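Glycoside hydrolase family 31 (Trueperella pyogenes, PDB 5I0F) degrades cycloalternan, probably hydrolysing its alpha-glucosidic bonds by a retaining mechanism that passes through a covalent glycosyl-enzyme intermediate. Local coordinates at residues Gly223-Glu231 with Arg265-Val276; Leu650-His658 with Gln670-Leu678. All coordinates share one frame; numbering follows the deposited sequence.

Contact 1 (Gly223-Glu231 with Arg265-Val276)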
ATOM      1  N   GLY A 223      22.117  18.435 -12.381  1.00 33.71           N
ATOM      2  CA  GLY A 223      22.093  17.023 -12.764  1.00 34.33           C
ATOM      3  C   GLY A 223      22.813  16.048 -11.832  1.00 33.81           C
ATOM      4  O   GLY A 223      23.007  14.895 -12.185  1.00 34.64           O
ATOM      5  N   ARG A 224      23.244  16.490 -10.662  1.00 33.67           N
ATOM      6  CA  ARG A 224      23.891  15.580  -9.733  1.00 33.82           C
ATOM      7  C   ARG A 224      22.896  15.201  -8.660  1.00 31.36           C
ATOM      8  O   ARG A 224      21.971  15.961  -8.365  1.00 30.78           O
ATOM      9  CB  ARG A 224      25.144  16.202  -9.136  1.00 36.64           C
ATOM     10  CG  ARG A 224      26.177  16.648 -10.178  1.00 40.41           C
ATOM     11  CD  ARG A 224      26.447  15.630 -11.300  1.00 42.94           C
ATOM     12  NE  ARG A 224      27.175  14.436 -10.847  1.00 46.56           N
ATOM     13  CZ  ARG A 224      27.437  13.359 -11.599  1.00 48.81           C
ATOM     14  NH1 ARG A 224      27.007  13.260 -12.862  1.00 50.21           N
ATOM     15  NH2 ARG A 224      28.130  12.353 -11.080  1.00 49.80           N
ATOM     16  N   ALA A 225      23.087  14.001  -8.110  1.00 28.96           N
ATOM     17  CA  ALA A 225      22.180  13.444  -7.138  1.00 27.11           C
ATOM     18  C   ALA A 225      22.929  12.798  -6.004  1.00 26.25           C
ATOM     19  O   ALA A 225      24.074  12.328  -6.159  1.00 26.41           O
ATOM     20  CB  ALA A 225      21.273  12.414  -7.791  1.00 26.47           C
ATOM     21  N   TRP A 226      22.264  12.768  -4.864  1.00 25.28           N
ATOM     22  CA  TRP A 226      22.661  11.892  -3.773  1.00 25.24           C
ATOM     23  C   TRP A 226      21.405  11.265  -3.175  1.00 24.42           C
ATOM     24  O   TRP A 226      20.293  11.615  -3.553  1.00 24.58           O
ATOM     25  CB  TRP A 226      23.488  12.637  -2.726  1.00 25.74           C
ATOM     26  CG  TRP A 226      22.796  13.761  -2.061  1.00 25.61           C
ATOM     27  CD1 TRP A 226      22.626  15.025  -2.554  1.00 25.97           C
ATOM     28  CD2 TRP A 226      22.214  13.758  -0.757  1.00 25.10           C
ATOM     29  NE1 TRP A 226      21.957  15.798  -1.640  1.00 25.94           N
ATOM     30  CE2 TRP A 226      21.686  15.047  -0.531  1.00 25.15           C
ATOM     31  CE3 TRP A 226      22.052  12.781   0.237  1.00 25.25           C
ATOM     32  CZ2 TRP A 226      21.014  15.383   0.648  1.00 24.80           C
ATOM     33  CZ3 TRP A 226      21.395  13.130   1.413  1.00 24.43           C
ATOM     34  CH2 TRP A 226      20.889  14.412   1.609  1.00 24.16           C
ATOM     35  N   GLY A 227      21.563  10.325  -2.268  1.00 23.85           N
ATOM     36  CA  GLY A 227      20.369   9.704  -1.681  1.00 22.84           C
ATOM     37  C   GLY A 227      20.691   9.066  -0.367  1.00 22.39           C
ATOM     38  O   GLY A 227      21.867   8.930  -0.000  1.00 22.29           O
ATOM     39  N   PHE A 228      19.642   8.683   0.343  1.00 21.30           N
ATOM     40  CA  PHE A 228      19.799   8.072   1.647  1.00 21.56           C
ATOM     41  C   PHE A 228      18.721   7.033   1.886  1.00 20.77           C
ATOM     42  O   PHE A 228      17.623   7.137   1.347  1.00 19.37           O
ATOM     43  CB  PHE A 228      19.762   9.125   2.742  1.00 21.82           C
ATOM     44  CG  PHE A 228      18.478   9.885   2.814  1.00 22.26           C
ATOM     45  CD1 PHE A 228      18.277  11.023   2.013  1.00 23.00           C
ATOM     46  CD2 PHE A 228      17.478   9.504   3.709  1.00 22.45           C
ATOM     47  CE1 PHE A 228      17.088  11.723   2.067  1.00 23.04           C
ATOM     48  CE2 PHE A 228      16.283  10.210   3.766  1.00 22.73           C
ATOM     49  CZ  PHE A 228      16.088  11.320   2.943  1.00 22.56           C
ATOM     50  N   HIS A 229      19.060   6.056   2.718  1.00 20.93           N
ATOM     51  CA  HIS A 229      18.168   4.970   3.064  1.00 20.65           C
ATOM     52  C   HIS A 229      18.407   4.646   4.511  1.00 20.68           C
ATOM     53  O   HIS A 229      19.493   4.211   4.869  1.00 21.10           O
ATOM     54  CB  HIS A 229      18.415   3.762   2.160  1.00 21.03           C
ATOM     55  CG  HIS A 229      17.810   2.478   2.655  1.00 21.35           C
ATOM     56  ND1 HIS A 229      18.483   1.281   2.598  1.00 21.71           N
ATOM     57  CD2 HIS A 229      16.609   2.207   3.221  1.00 21.43           C
ATOM     58  CE1 HIS A 229      17.721   0.324   3.090  1.00 22.39           C
ATOM     59  NE2 HIS A 229      16.571   0.858   3.469  1.00 21.80           N
ATOM     60  N   VAL A 230      17.402   4.866   5.348  1.00 20.42           N
ATOM     61  CA  VAL A 230      17.513   4.486   6.739  1.00 20.89           C
ATOM     62  C   VAL A 230      17.257   2.968   6.740  1.00 21.45           C
ATOM     63  O   VAL A 230      16.168   2.538   6.402  1.00 19.87           O
ATOM     64  CB  VAL A 230      16.500   5.226   7.638  1.00 21.04           C
ATOM     65  CG1 VAL A 230      16.739   4.897   9.114  1.00 21.50           C
ATOM     66  CG2 VAL A 230      16.564   6.735   7.414  1.00 21.01           C
ATOM     67  N   GLU A 231      18.269   2.174   7.089  1.00 22.56           N
ATOM     68  CA  GLU A 231      18.179   0.715   6.967  1.00 24.42           C
ATOM     69  C   GLU A 231      17.461   0.106   8.165  1.00 24.06           C
ATOM     70  O   GLU A 231      18.067  -0.387   9.109  1.00 24.01           O
ATOM     71  CB  GLU A 231      19.550   0.043   6.730  1.00 26.80           C
ATOM     72  CG  GLU A 231      19.390  -1.344   6.077  1.00 28.76           C
ATOM     73  CD  GLU A 231      20.703  -1.989   5.681  1.00 31.47           C
ATOM     74  OE1 GLU A 231      20.961  -3.125   6.104  1.00 36.17           O
ATOM     75  OE2 GLU A 231      21.500  -1.384   4.960  1.00 32.05           O
ATOM     76  N   ARG A 265      21.873   2.481  11.001  1.00 27.12           N
ATOM     77  CA  ARG A 265      22.620   2.497   9.745  1.00 27.13           C
ATOM     78  C   ARG A 265      21.836   3.308   8.722  1.00 25.63           C
ATOM     79  O   ARG A 265      20.631   3.084   8.541  1.00 24.54           O
ATOM     80  CB  ARG A 265      22.864   1.073   9.247  1.00 27.99           C
ATOM     81  CG  ARG A 265      23.363   0.931   7.818  1.00 29.04           C
ATOM     82  CD  ARG A 265      24.738   1.525   7.598  1.00 30.44           C
ATOM     83  NE  ARG A 265      25.083   1.536   6.176  1.00 31.48           N
ATOM     84  CZ  ARG A 265      26.207   2.035   5.660  1.00 33.81           C
ATOM     85  NH1 ARG A 265      27.150   2.571   6.443  1.00 35.28           N
ATOM     86  NH2 ARG A 265      26.400   1.995   4.344  1.00 33.68           N
ATOM     87  N   VAL A 266      22.518   4.249   8.074  1.00 24.86           N
ATOM     88  CA  VAL A 266      21.963   5.005   6.960  1.00 24.21           C
ATOM     89  C   VAL A 266      22.868   4.809   5.753  1.00 24.34           C
ATOM     90  O   VAL A 266      24.009   5.286   5.743  1.00 24.44           O
ATOM     91  CB  VAL A 266      21.859   6.506   7.288  1.00 24.04           C
ATOM     92  CG1 VAL A 266      21.238   7.266   6.116  1.00 23.74           C
ATOM     93  CG2 VAL A 266      21.048   6.700   8.563  1.00 24.19           C
ATOM     94  N   ASN A 267      22.375   4.108   4.736  1.00 23.99           N
ATOM     95  CA  ASN A 267      23.119   3.967   3.494  1.00 24.51           C
ATOM     96  C   ASN A 267      23.005   5.268   2.710  1.00 24.49           C
ATOM     97  O   ASN A 267      21.979   5.968   2.780  1.00 23.54           O
ATOM     98  CB  ASN A 267      22.595   2.813   2.652  1.00 24.88           C
ATOM     99  CG  ASN A 267      22.663   1.480   3.370  1.00 25.73           C
ATOM    100  OD1 ASN A 267      23.734   1.032   3.799  1.00 26.11           O
ATOM    101  ND2 ASN A 267      21.515   0.831   3.511  1.00 25.96           N
ATOM    102  N   THR A 268      24.063   5.611   1.977  1.00 24.78           N
ATOM    103  CA  THR A 268      24.078   6.835   1.161  1.00 24.95           C
ATOM    104  C   THR A 268      24.839   6.600  -0.126  1.00 25.68           C
ATOM    105  O   THR A 268      25.734   5.761  -0.183  1.00 25.84           O
ATOM    106  CB  THR A 268      24.717   8.053   1.889  1.00 26.03           C
ATOM    107  OG1 THR A 268      26.072   7.762   2.288  1.00 26.58           O
ATOM    108  CG2 THR A 268      23.928   8.463   3.115  1.00 25.97           C
ATOM    109  N   TRP A 269      24.474   7.351  -1.160  1.00 25.94           N
ATOM    110  CA  TRP A 269      25.088   7.252  -2.478  1.00 26.57           C
ATOM    111  C   TRP A 269      25.129   8.610  -3.098  1.00 26.85           C
ATOM    112  O   TRP A 269      24.370   9.504  -2.720  1.00 25.52           O
ATOM    113  CB  TRP A 269      24.304   6.323  -3.407  1.00 26.28           C
ATOM    114  CG  TRP A 269      24.042   4.995  -2.804  1.00 26.16           C
ATOM    115  CD1 TRP A 269      24.851   3.911  -2.860  1.00 26.59           C
ATOM    116  CD2 TRP A 269      22.896   4.613  -2.028  1.00 25.64           C
ATOM    117  NE1 TRP A 269      24.287   2.864  -2.173  1.00 26.50           N
ATOM    118  CE2 TRP A 269      23.093   3.271  -1.636  1.00 25.92           C
ATOM    119  CE3 TRP A 269      21.724   5.275  -1.623  1.00 25.63           C
ATOM    120  CZ2 TRP A 269      22.168   2.569  -0.870  1.00 25.30           C
ATOM    121  CZ3 TRP A 269      20.784   4.567  -0.852  1.00 25.32           C
ATOM    122  CH2 TRP A 269      21.014   3.226  -0.495  1.00 25.24           C
ATOM    123  N   SER A 270      26.023   8.757  -4.063  1.00 28.36           N
ATOM    124  CA  SER A 270      26.035   9.941  -4.900  1.00 28.90           C
ATOM    125  C   SER A 270      26.549   9.651  -6.311  1.00 29.24           C
ATOM    126  O   SER A 270      27.304   8.692  -6.533  1.00 29.73           O
ATOM    127  CB  SER A 270      26.841  11.039  -4.222  1.00 30.12           C
ATOM    128  OG  SER A 270      28.191  10.643  -4.071  1.00 32.06           O
ATOM    129  N   GLY A 271      26.146  10.505  -7.252  1.00 28.43           N
ATOM    130  CA  GLY A 271      26.491  10.334  -8.666  1.00 28.69           C
ATOM    131  C   GLY A 271      25.371  10.873  -9.511  1.00 28.10           C
ATOM    132  O   GLY A 271      24.802  11.903  -9.176  1.00 28.29           O
ATOM    133  N   SER A 272      25.067  10.203 -10.619  1.00 27.89           N
ATOM    134  CA  SER A 272      23.879  10.527 -11.416  1.00 27.37           C
ATOM    135  C   SER A 272      22.632  10.050 -10.651  1.00 25.93           C
ATOM    136  O   SER A 272      22.746   9.217  -9.742  1.00 25.36           O
ATOM    137  CB  SER A 272      23.959   9.821 -12.769  1.00 27.87           C
ATOM    138  OG  SER A 272      23.800   8.423 -12.579  1.00 28.10           O
ATOM    139  N   PRO A 273      21.433  10.548 -11.014  1.00 24.99           N
ATOM    140  CA  PRO A 273      20.226   9.985 -10.384  1.00 24.35           C
ATOM    141  C   PRO A 273      20.114   8.447 -10.498  1.00 24.36           C
ATOM    142  O   PRO A 273      19.745   7.764  -9.534  1.00 23.35           O
ATOM    143  CB  PRO A 273      19.091  10.684 -11.131  1.00 24.38           C
ATOM    144  CG  PRO A 273      19.687  12.002 -11.533  1.00 24.53           C
ATOM    145  CD  PRO A 273      21.109  11.677 -11.909  1.00 25.33           C
ATOM    146  N   THR A 274      20.519   7.923 -11.651  1.00 25.24           N
ATOM    147  CA  THR A 274      20.525   6.482 -11.895  1.00 26.02           C
ATOM    148  C   THR A 274      21.495   5.731 -10.970  1.00 26.17           C
ATOM    149  O   THR A 274      21.141   4.665 -10.436  1.00 25.62           O
ATOM    150  CB  THR A 274      20.791   6.204 -13.389  1.00 26.98           C
ATOM    151  OG1 THR A 274      19.693   6.734 -14.147  1.00 27.57           O
ATOM    152  CG2 THR A 274      20.893   4.720 -13.659  1.00 27.46           C
ATOM    153  N   ASP A 275      22.689   6.295 -10.759  1.00 26.50           N
ATOM    154  CA  ASP A 275      23.674   5.741  -9.805  1.00 26.90           C
ATOM    155  C   ASP A 275      23.043   5.573  -8.411  1.00 25.67           C
ATOM    156  O   ASP A 275      23.231   4.557  -7.739  1.00 24.76           O
ATOM    157  CB  ASP A 275      24.921   6.641  -9.663  1.00 28.42           C
ATOM    158  CG  ASP A 275      25.802   6.689 -10.921  1.00 30.20           C
ATOM    159  OD1 ASP A 275      25.796   5.735 -11.717  1.00 30.95           O
ATOM    160  OD2 ASP A 275      26.518   7.702 -11.103  1.00 30.77           O
ATOM    161  N   VAL A 276      22.305   6.586  -7.983  1.00 24.89           N
ATOM    162  CA  VAL A 276      21.699   6.586  -6.646  1.00 24.35           C
ATOM    163  C   VAL A 276      20.636   5.506  -6.509  1.00 23.88           C
ATOM    164  O   VAL A 276      20.652   4.697  -5.545  1.00 23.36           O
ATOM    165  CB  VAL A 276      21.108   7.963  -6.293  1.00 24.19           C
ATOM    166  CG1 VAL A 276      20.315   7.911  -4.987  1.00 23.83           C
ATOM    167  CG2 VAL A 276      22.225   8.993  -6.205  1.00 24.80           C
TER
HETATM  168  O   HOH W   1      24.319  -1.582   4.233  1.00 35.99           O
HETATM  169  O   HOH W   2      19.498   0.912  11.135  1.00 38.35           O
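With CG of His229 anti to its nitrogen (chi1 165°) and CG of Asn267 anti to its carbonyl carbon (chi1 -59°), the imidazole and the amide run alongside each other off adjacent strands, their planes 36° apart. Asn267 ND2 donates to Glu231 OE2 at 2.6 Å, on the anti lone pair, and to His229 ND1 at 3.2 Å, met well out of the imidazole plane. Both acceptors lie in the amide plane. Asn267 OD1 takes NH2 of Arg265 on a lone pair in the carbonyl plane and NE from well above it, and a water joins it to Glu231 OE2; these bonds fix the amide's rotation. Backbone bonds from Ala225–Gly271 to Glu231–Arg265 make 225-230 and 265-271 antiparallel neighbours in the five-stranded mixed sheet, where 225-230 is central. On the face carrying His229, Trp269 turns its ring edge to His229 CB, 3.8 Å from CH2. The Val276 CG1 methyl packs against the bare backbone of Gly227, 3.8 Å from its CA. Ser272 and Asp275 form a capping box that starts the helix just after the strand; there Ala225 CB packs on Pro273 CA at 3.7 Å. On the other face, Phe228 CB meets Val266 CG1 at 4.1 Å.

Contact 2 (Leu650-His658 with Gln670-Leu678)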
ATOM      1  N   LEU A 650      10.661   2.227 -15.607  1.00 21.36           N
ATOM      2  CA  LEU A 650       9.988   2.212 -16.910  1.00 21.41           C
ATOM      3  C   LEU A 650       9.089   3.439 -16.972  1.00 20.99           C
ATOM      4  O   LEU A 650       9.185   4.219 -17.893  1.00 21.30           O
ATOM      5  CB  LEU A 650       9.189   0.930 -17.113  1.00 21.55           C
ATOM      6  CG  LEU A 650       8.441   0.770 -18.432  1.00 21.60           C
ATOM      7  CD1 LEU A 650       9.418   0.671 -19.595  1.00 22.15           C
ATOM      8  CD2 LEU A 650       7.570  -0.474 -18.378  1.00 21.69           C
ATOM      9  N   MET A 651       8.239   3.614 -15.965  1.00 20.33           N
ATOM     10  CA  MET A 651       7.469   4.849 -15.786  1.00 20.17           C
ATOM     11  C   MET A 651       8.336   5.812 -15.005  1.00 20.48           C
ATOM     12  O   MET A 651       8.504   5.674 -13.795  1.00 19.93           O
ATOM     13  CB  MET A 651       6.152   4.559 -15.059  1.00 19.98           C
ATOM     14  CG  MET A 651       5.248   5.760 -14.891  1.00 20.23           C
ATOM     15  SD  MET A 651       3.611   5.224 -14.345  1.00 20.60           S
ATOM     16  CE  MET A 651       2.712   6.778 -14.389  1.00 20.29           C
ATOM     17  N   ARG A 652       8.915   6.779 -15.726  1.00 20.93           N
ATOM     18  CA  ARG A 652      10.210   7.348 -15.338  1.00 21.10           C
ATOM     19  C   ARG A 652      10.115   8.855 -15.187  1.00 21.01           C
ATOM     20  O   ARG A 652       9.868   9.564 -16.158  1.00 20.99           O
ATOM     21  CB  ARG A 652      11.276   6.975 -16.388  1.00 21.62           C
ATOM     22  CG  ARG A 652      12.689   7.499 -16.135  1.00 22.51           C
ATOM     23  CD  ARG A 652      13.620   7.171 -17.306  1.00 23.30           C
ATOM     24  NE  ARG A 652      13.593   5.728 -17.588  1.00 23.89           N
ATOM     25  CZ  ARG A 652      14.223   5.136 -18.600  1.00 24.96           C
ATOM     26  NH1 ARG A 652      14.971   5.841 -19.438  1.00 25.60           N
ATOM     27  NH2 ARG A 652      14.120   3.822 -18.754  1.00 24.97           N
ATOM     28  N   ALA A 653      10.333   9.353 -13.976  1.00 20.85           N
ATOM     29  CA  ALA A 653      10.411  10.794 -13.775  1.00 21.11           C
ATOM     30  C   ALA A 653      11.454  11.420 -14.709  1.00 22.55           C
ATOM     31  O   ALA A 653      12.450  10.793 -15.085  1.00 21.89           O
ATOM     32  CB  ALA A 653      10.735  11.110 -12.347  1.00 20.97           C
ATOM     33  N   MET A 654      11.224  12.670 -15.065  1.00 24.33           N
ATOM     34  CA  MET A 654      12.066  13.370 -16.045  1.00 26.44           C
ATOM     35  C   MET A 654      13.510  13.547 -15.589  1.00 25.09           C
ATOM     36  O   MET A 654      14.426  13.619 -16.410  1.00 24.78           O
ATOM     37  CB  MET A 654      11.479  14.736 -16.332  1.00 29.39           C
ATOM     38  CG  MET A 654      10.049  14.696 -16.812  1.00 32.39           C
ATOM     39  SD  MET A 654       9.976  14.372 -18.568  1.00 39.52           S
ATOM     40  CE  MET A 654      10.275  16.060 -19.077  1.00 38.67           C
ATOM     41  N   PHE A 655      13.715  13.624 -14.273  1.00 23.90           N
ATOM     42  CA  PHE A 655      15.043  13.879 -13.728  1.00 23.93           C
ATOM     43  C   PHE A 655      16.042  12.759 -13.993  1.00 24.00           C
ATOM     44  O   PHE A 655      17.231  13.010 -13.909  1.00 24.18           O
ATOM     45  CB  PHE A 655      15.005  14.266 -12.228  1.00 23.63           C
ATOM     46  CG  PHE A 655      14.691  13.131 -11.290  1.00 22.79           C
ATOM     47  CD1 PHE A 655      15.687  12.264 -10.871  1.00 22.78           C
ATOM     48  CD2 PHE A 655      13.425  12.976 -10.763  1.00 22.11           C
ATOM     49  CE1 PHE A 655      15.413  11.240  -9.981  1.00 22.28           C
ATOM     50  CE2 PHE A 655      13.136  11.943  -9.882  1.00 21.66           C
ATOM     51  CZ  PHE A 655      14.135  11.077  -9.480  1.00 21.57           C
ATOM     52  N   TYR A 656      15.589  11.538 -14.306  1.00 23.72           N
ATOM     53  CA  TYR A 656      16.541  10.450 -14.576  1.00 24.69           C
ATOM     54  C   TYR A 656      17.392  10.721 -15.823  1.00 27.04           C
ATOM     55  O   TYR A 656      18.581  10.435 -15.820  1.00 28.92           O
ATOM     56  CB  TYR A 656      15.851   9.061 -14.660  1.00 23.54           C
ATOM     57  CG  TYR A 656      15.486   8.581 -13.285  1.00 22.54           C
ATOM     58  CD1 TYR A 656      16.457   8.085 -12.421  1.00 22.64           C
ATOM     59  CD2 TYR A 656      14.188   8.697 -12.812  1.00 22.10           C
ATOM     60  CE1 TYR A 656      16.131   7.684 -11.128  1.00 22.23           C
ATOM     61  CE2 TYR A 656      13.842   8.300 -11.517  1.00 21.90           C
ATOM     62  CZ  TYR A 656      14.815   7.806 -10.678  1.00 21.88           C
ATOM     63  OH  TYR A 656      14.476   7.425  -9.396  1.00 21.71           O
ATOM     64  N   ASP A 657      16.782  11.273 -16.867  1.00 28.36           N
ATOM     65  CA  ASP A 657      17.472  11.519 -18.126  1.00 30.17           C
ATOM     66  C   ASP A 657      17.698  13.009 -18.395  1.00 30.97           C
ATOM     67  O   ASP A 657      18.481  13.325 -19.282  1.00 31.07           O
ATOM     68  CB  ASP A 657      16.682  10.907 -19.302  1.00 31.50           C
ATOM     69  CG  ASP A 657      16.411   9.408 -19.137  1.00 32.85           C
ATOM     70  OD1 ASP A 657      17.333   8.680 -18.715  1.00 33.80           O
ATOM     71  OD2 ASP A 657      15.272   8.953 -19.447  1.00 34.41           O
ATOM     72  N   HIS A 658      17.025  13.911 -17.666  1.00 30.69           N
ATOM     73  CA  HIS A 658      17.076  15.360 -17.947  1.00 31.81           C
ATOM     74  C   HIS A 658      17.259  16.232 -16.696  1.00 31.77           C
ATOM     75  O   HIS A 658      16.793  17.371 -16.672  1.00 32.16           O
ATOM     76  CB  HIS A 658      15.812  15.799 -18.715  1.00 32.60           C
ATOM     77  CG  HIS A 658      15.538  14.976 -19.933  1.00 33.50           C
ATOM     78  ND1 HIS A 658      14.594  13.973 -19.957  1.00 34.74           N
ATOM     79  CD2 HIS A 658      16.126  14.966 -21.151  1.00 34.69           C
ATOM     80  CE1 HIS A 658      14.594  13.395 -21.147  1.00 34.36           C
ATOM     81  NE2 HIS A 658      15.515  13.981 -21.889  1.00 34.62           N
ATOM     82  N   GLN A 670       4.235  14.921 -16.334  1.00 23.36           N
ATOM     83  CA  GLN A 670       4.772  14.266 -17.540  1.00 23.73           C
ATOM     84  C   GLN A 670       5.853  13.314 -17.105  1.00 23.12           C
ATOM     85  O   GLN A 670       6.465  13.490 -16.054  1.00 22.47           O
ATOM     86  CB  GLN A 670       5.300  15.195 -18.653  1.00 25.01           C
ATOM     87  CG  GLN A 670       5.565  16.633 -18.320  1.00 25.77           C
ATOM     88  CD  GLN A 670       6.073  17.461 -19.495  1.00 26.18           C
ATOM     89  OE1 GLN A 670       5.389  18.357 -19.964  1.00 27.16           O
ATOM     90  NE2 GLN A 670       7.305  17.209 -19.917  1.00 26.62           N
ATOM     91  N   TYR A 671       6.074  12.293 -17.923  1.00 21.95           N
ATOM     92  CA  TYR A 671       7.047  11.283 -17.604  1.00 21.69           C
ATOM     93  C   TYR A 671       7.504  10.578 -18.873  1.00 21.88           C
ATOM     94  O   TYR A 671       6.826  10.619 -19.891  1.00 21.37           O
ATOM     95  CB  TYR A 671       6.442  10.270 -16.615  1.00 20.54           C
ATOM     96  CG  TYR A 671       5.253   9.506 -17.146  1.00 19.73           C
ATOM     97  CD1 TYR A 671       3.950  10.018 -17.031  1.00 19.40           C
ATOM     98  CD2 TYR A 671       5.424   8.268 -17.772  1.00 19.37           C
ATOM     99  CE1 TYR A 671       2.858   9.318 -17.530  1.00 19.22           C
ATOM    100  CE2 TYR A 671       4.347   7.550 -18.252  1.00 19.21           C
ATOM    101  CZ  TYR A 671       3.066   8.073 -18.130  1.00 19.47           C
ATOM    102  OH  TYR A 671       1.982   7.383 -18.646  1.00 20.00           O
ATOM    103  N   MET A 672       8.652   9.922 -18.770  1.00 22.05           N
ATOM    104  CA  MET A 672       9.155   9.093 -19.835  1.00 22.64           C
ATOM    105  C   MET A 672       8.601   7.677 -19.635  1.00 21.59           C
ATOM    106  O   MET A 672       8.497   7.180 -18.493  1.00 19.93           O
ATOM    107  CB  MET A 672      10.694   9.086 -19.837  1.00 24.56           C
ATOM    108  CG  MET A 672      11.345  10.456 -20.042  1.00 26.41           C
ATOM    109  SD  MET A 672      10.955  11.191 -21.644  1.00 29.36           S
ATOM    110  CE  MET A 672      11.651  10.003 -22.789  1.00 29.74           C
ATOM    111  N   LEU A 673       8.229   7.038 -20.743  1.00 21.03           N
ATOM    112  CA  LEU A 673       7.917   5.623 -20.743  1.00 20.86           C
ATOM    113  C   LEU A 673       9.078   4.978 -21.451  1.00 21.65           C
ATOM    114  O   LEU A 673       9.157   5.037 -22.674  1.00 22.04           O
ATOM    115  CB  LEU A 673       6.607   5.321 -21.479  1.00 20.64           C
ATOM    116  CG  LEU A 673       6.177   3.852 -21.408  1.00 20.37           C
ATOM    117  CD1 LEU A 673       5.800   3.460 -19.994  1.00 19.76           C
ATOM    118  CD2 LEU A 673       5.021   3.598 -22.351  1.00 20.70           C
ATOM    119  N   GLY A 674       9.996   4.392 -20.681  1.00 21.95           N
ATOM    120  CA  GLY A 674      11.280   3.965 -21.234  1.00 23.21           C
ATOM    121  C   GLY A 674      12.134   5.131 -21.721  1.00 24.33           C
ATOM    122  O   GLY A 674      11.917   6.277 -21.342  1.00 24.65           O
ATOM    123  N   ASP A 675      13.116   4.824 -22.555  1.00 25.23           N
ATOM    124  CA  ASP A 675      14.059   5.833 -23.056  1.00 26.71           C
ATOM    125  C   ASP A 675      13.476   6.777 -24.081  1.00 26.89           C
ATOM    126  O   ASP A 675      13.973   7.880 -24.214  1.00 27.97           O
ATOM    127  CB  ASP A 675      15.257   5.176 -23.743  1.00 27.71           C
ATOM    128  CG  ASP A 675      16.180   4.455 -22.799  1.00 28.21           C
ATOM    129  OD1 ASP A 675      16.058   4.535 -21.572  1.00 27.47           O
ATOM    130  OD2 ASP A 675      17.109   3.819 -23.325  1.00 30.24           O
ATOM    131  N   GLU A 676      12.480   6.344 -24.842  1.00 26.67           N
ATOM    132  CA  GLU A 676      12.165   7.024 -26.108  1.00 27.58           C
ATOM    133  C   GLU A 676      10.878   7.865 -26.138  1.00 26.59           C
ATOM    134  O   GLU A 676      10.763   8.772 -26.975  1.00 26.57           O
ATOM    135  CB  GLU A 676      12.136   6.006 -27.259  1.00 28.65           C
ATOM    136  CG  GLU A 676      13.378   5.130 -27.375  1.00 29.86           C
ATOM    137  CD  GLU A 676      14.675   5.916 -27.592  1.00 31.66           C
ATOM    138  OE1 GLU A 676      14.645   7.024 -28.178  1.00 32.56           O
ATOM    139  OE2 GLU A 676      15.755   5.435 -27.176  1.00 32.24           O
ATOM    140  N   LEU A 677       9.931   7.588 -25.253  1.00 24.66           N
ATOM    141  CA  LEU A 677       8.616   8.215 -25.305  1.00 24.56           C
ATOM    142  C   LEU A 677       8.379   9.128 -24.124  1.00 23.94           C
ATOM    143  O   LEU A 677       8.548   8.717 -22.968  1.00 23.72           O
ATOM    144  CB  LEU A 677       7.518   7.150 -25.366  1.00 24.27           C
ATOM    145  CG  LEU A 677       7.541   6.186 -26.557  1.00 24.71           C
ATOM    146  CD1 LEU A 677       6.371   5.237 -26.438  1.00 24.12           C
ATOM    147  CD2 LEU A 677       7.518   6.922 -27.890  1.00 25.60           C
ATOM    148  N   LEU A 678       7.988  10.366 -24.411  1.00 24.02           N
ATOM    149  CA  LEU A 678       7.582  11.328 -23.401  1.00 23.81           C
ATOM    150  C   LEU A 678       6.049  11.389 -23.386  1.00 23.36           C
ATOM    151  O   LEU A 678       5.437  11.689 -24.426  1.00 22.99           O
ATOM    152  CB  LEU A 678       8.174  12.715 -23.727  1.00 25.13           C
ATOM    153  CG  LEU A 678       7.832  13.865 -22.764  1.00 25.59           C
ATOM    154  CD1 LEU A 678       8.042  13.454 -21.329  1.00 25.37           C
ATOM    155  CD2 LEU A 678       8.681  15.088 -23.067  1.00 26.66           C
TER
HETATM  156  O   HOH W   3      15.477   9.336 -22.347  1.00 42.58           O
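The Arg652 guanidinium has the Gly674 peptide over one face and two carboxylates at its edge, both nearly in its plane. NH1 serves both: it donates to Asp675 OD1 at 2.7 Å, almost straight (173°) and on the anti lone pair, and to Asp657 OD2 at 3.1 Å on the syn lone pair. The Asp675 carboxylate is turned 68° from the guanidinium. A bend at chi3 (-54°) in an otherwise extended Arg652 chain swings the group towards the Gly674 turn. Its NE is held by Pro649 O, and Asp657 is also paired with Lys648, so the buried charge is shared within a network that probably keeps both aspartates ionised.

The Tyr671 ring carries the Met651 methyl over one face, with CE 4.1 Å from the ring centroid, a CH-pi contact. The sulfur stands farther off above the same face in a Met-aromatic contact, while CG comes within 3.8 Å of Tyr671 CD2. Tyr671 OH bonds to Phe584 O. His658 meets Met672 SD at its ring edge.

Arg652 and Met672 form a hydrogen-bonded antiparallel pair, and Gly674 N donates to Leu650 O at 2.9 Å. Beyond the strand, Met654 folds back at chi2 and chi3, bringing its SD 3.5 Å from Leu678 CD1, the two chains crossing at about a right angle; its methyl also touches the amide of Gln670, whose NE2 bonds to Tyr693 O.

Within the C-terminal antiparallel sheet, 651-652 is an outermost strand and 671-673 lies between it and 677-679. Helix 617-646 packs against Leu650 and Arg652, while Ile548 of helix 537-551 touches Met651 and Tyr671.

How the contacts relate
Along the chain the two contacts follow in series, neither nested nor crossed. Contact 1 closes a 33-residue excursion that includes strands 236-240 and 247-253 of the six-stranded sheet, then runs into helix 273-284, which leads to the TIM barrel of family 31. The eight parallel barrel strands and helix 617-646 follow before contact 2 opens. Contact 2 closes a shorter, irregular loop of 11 residues at the start of the C-terminal sheet. Though their centres are about 19 Å apart, they touch: Pro273 CG lies 3.6 Å from Phe655 O, and Thr274 and Pro273 pack on the Tyr656 ring, bringing the first turn of helix 273-284, which follows the sheet, against the C-terminal domain.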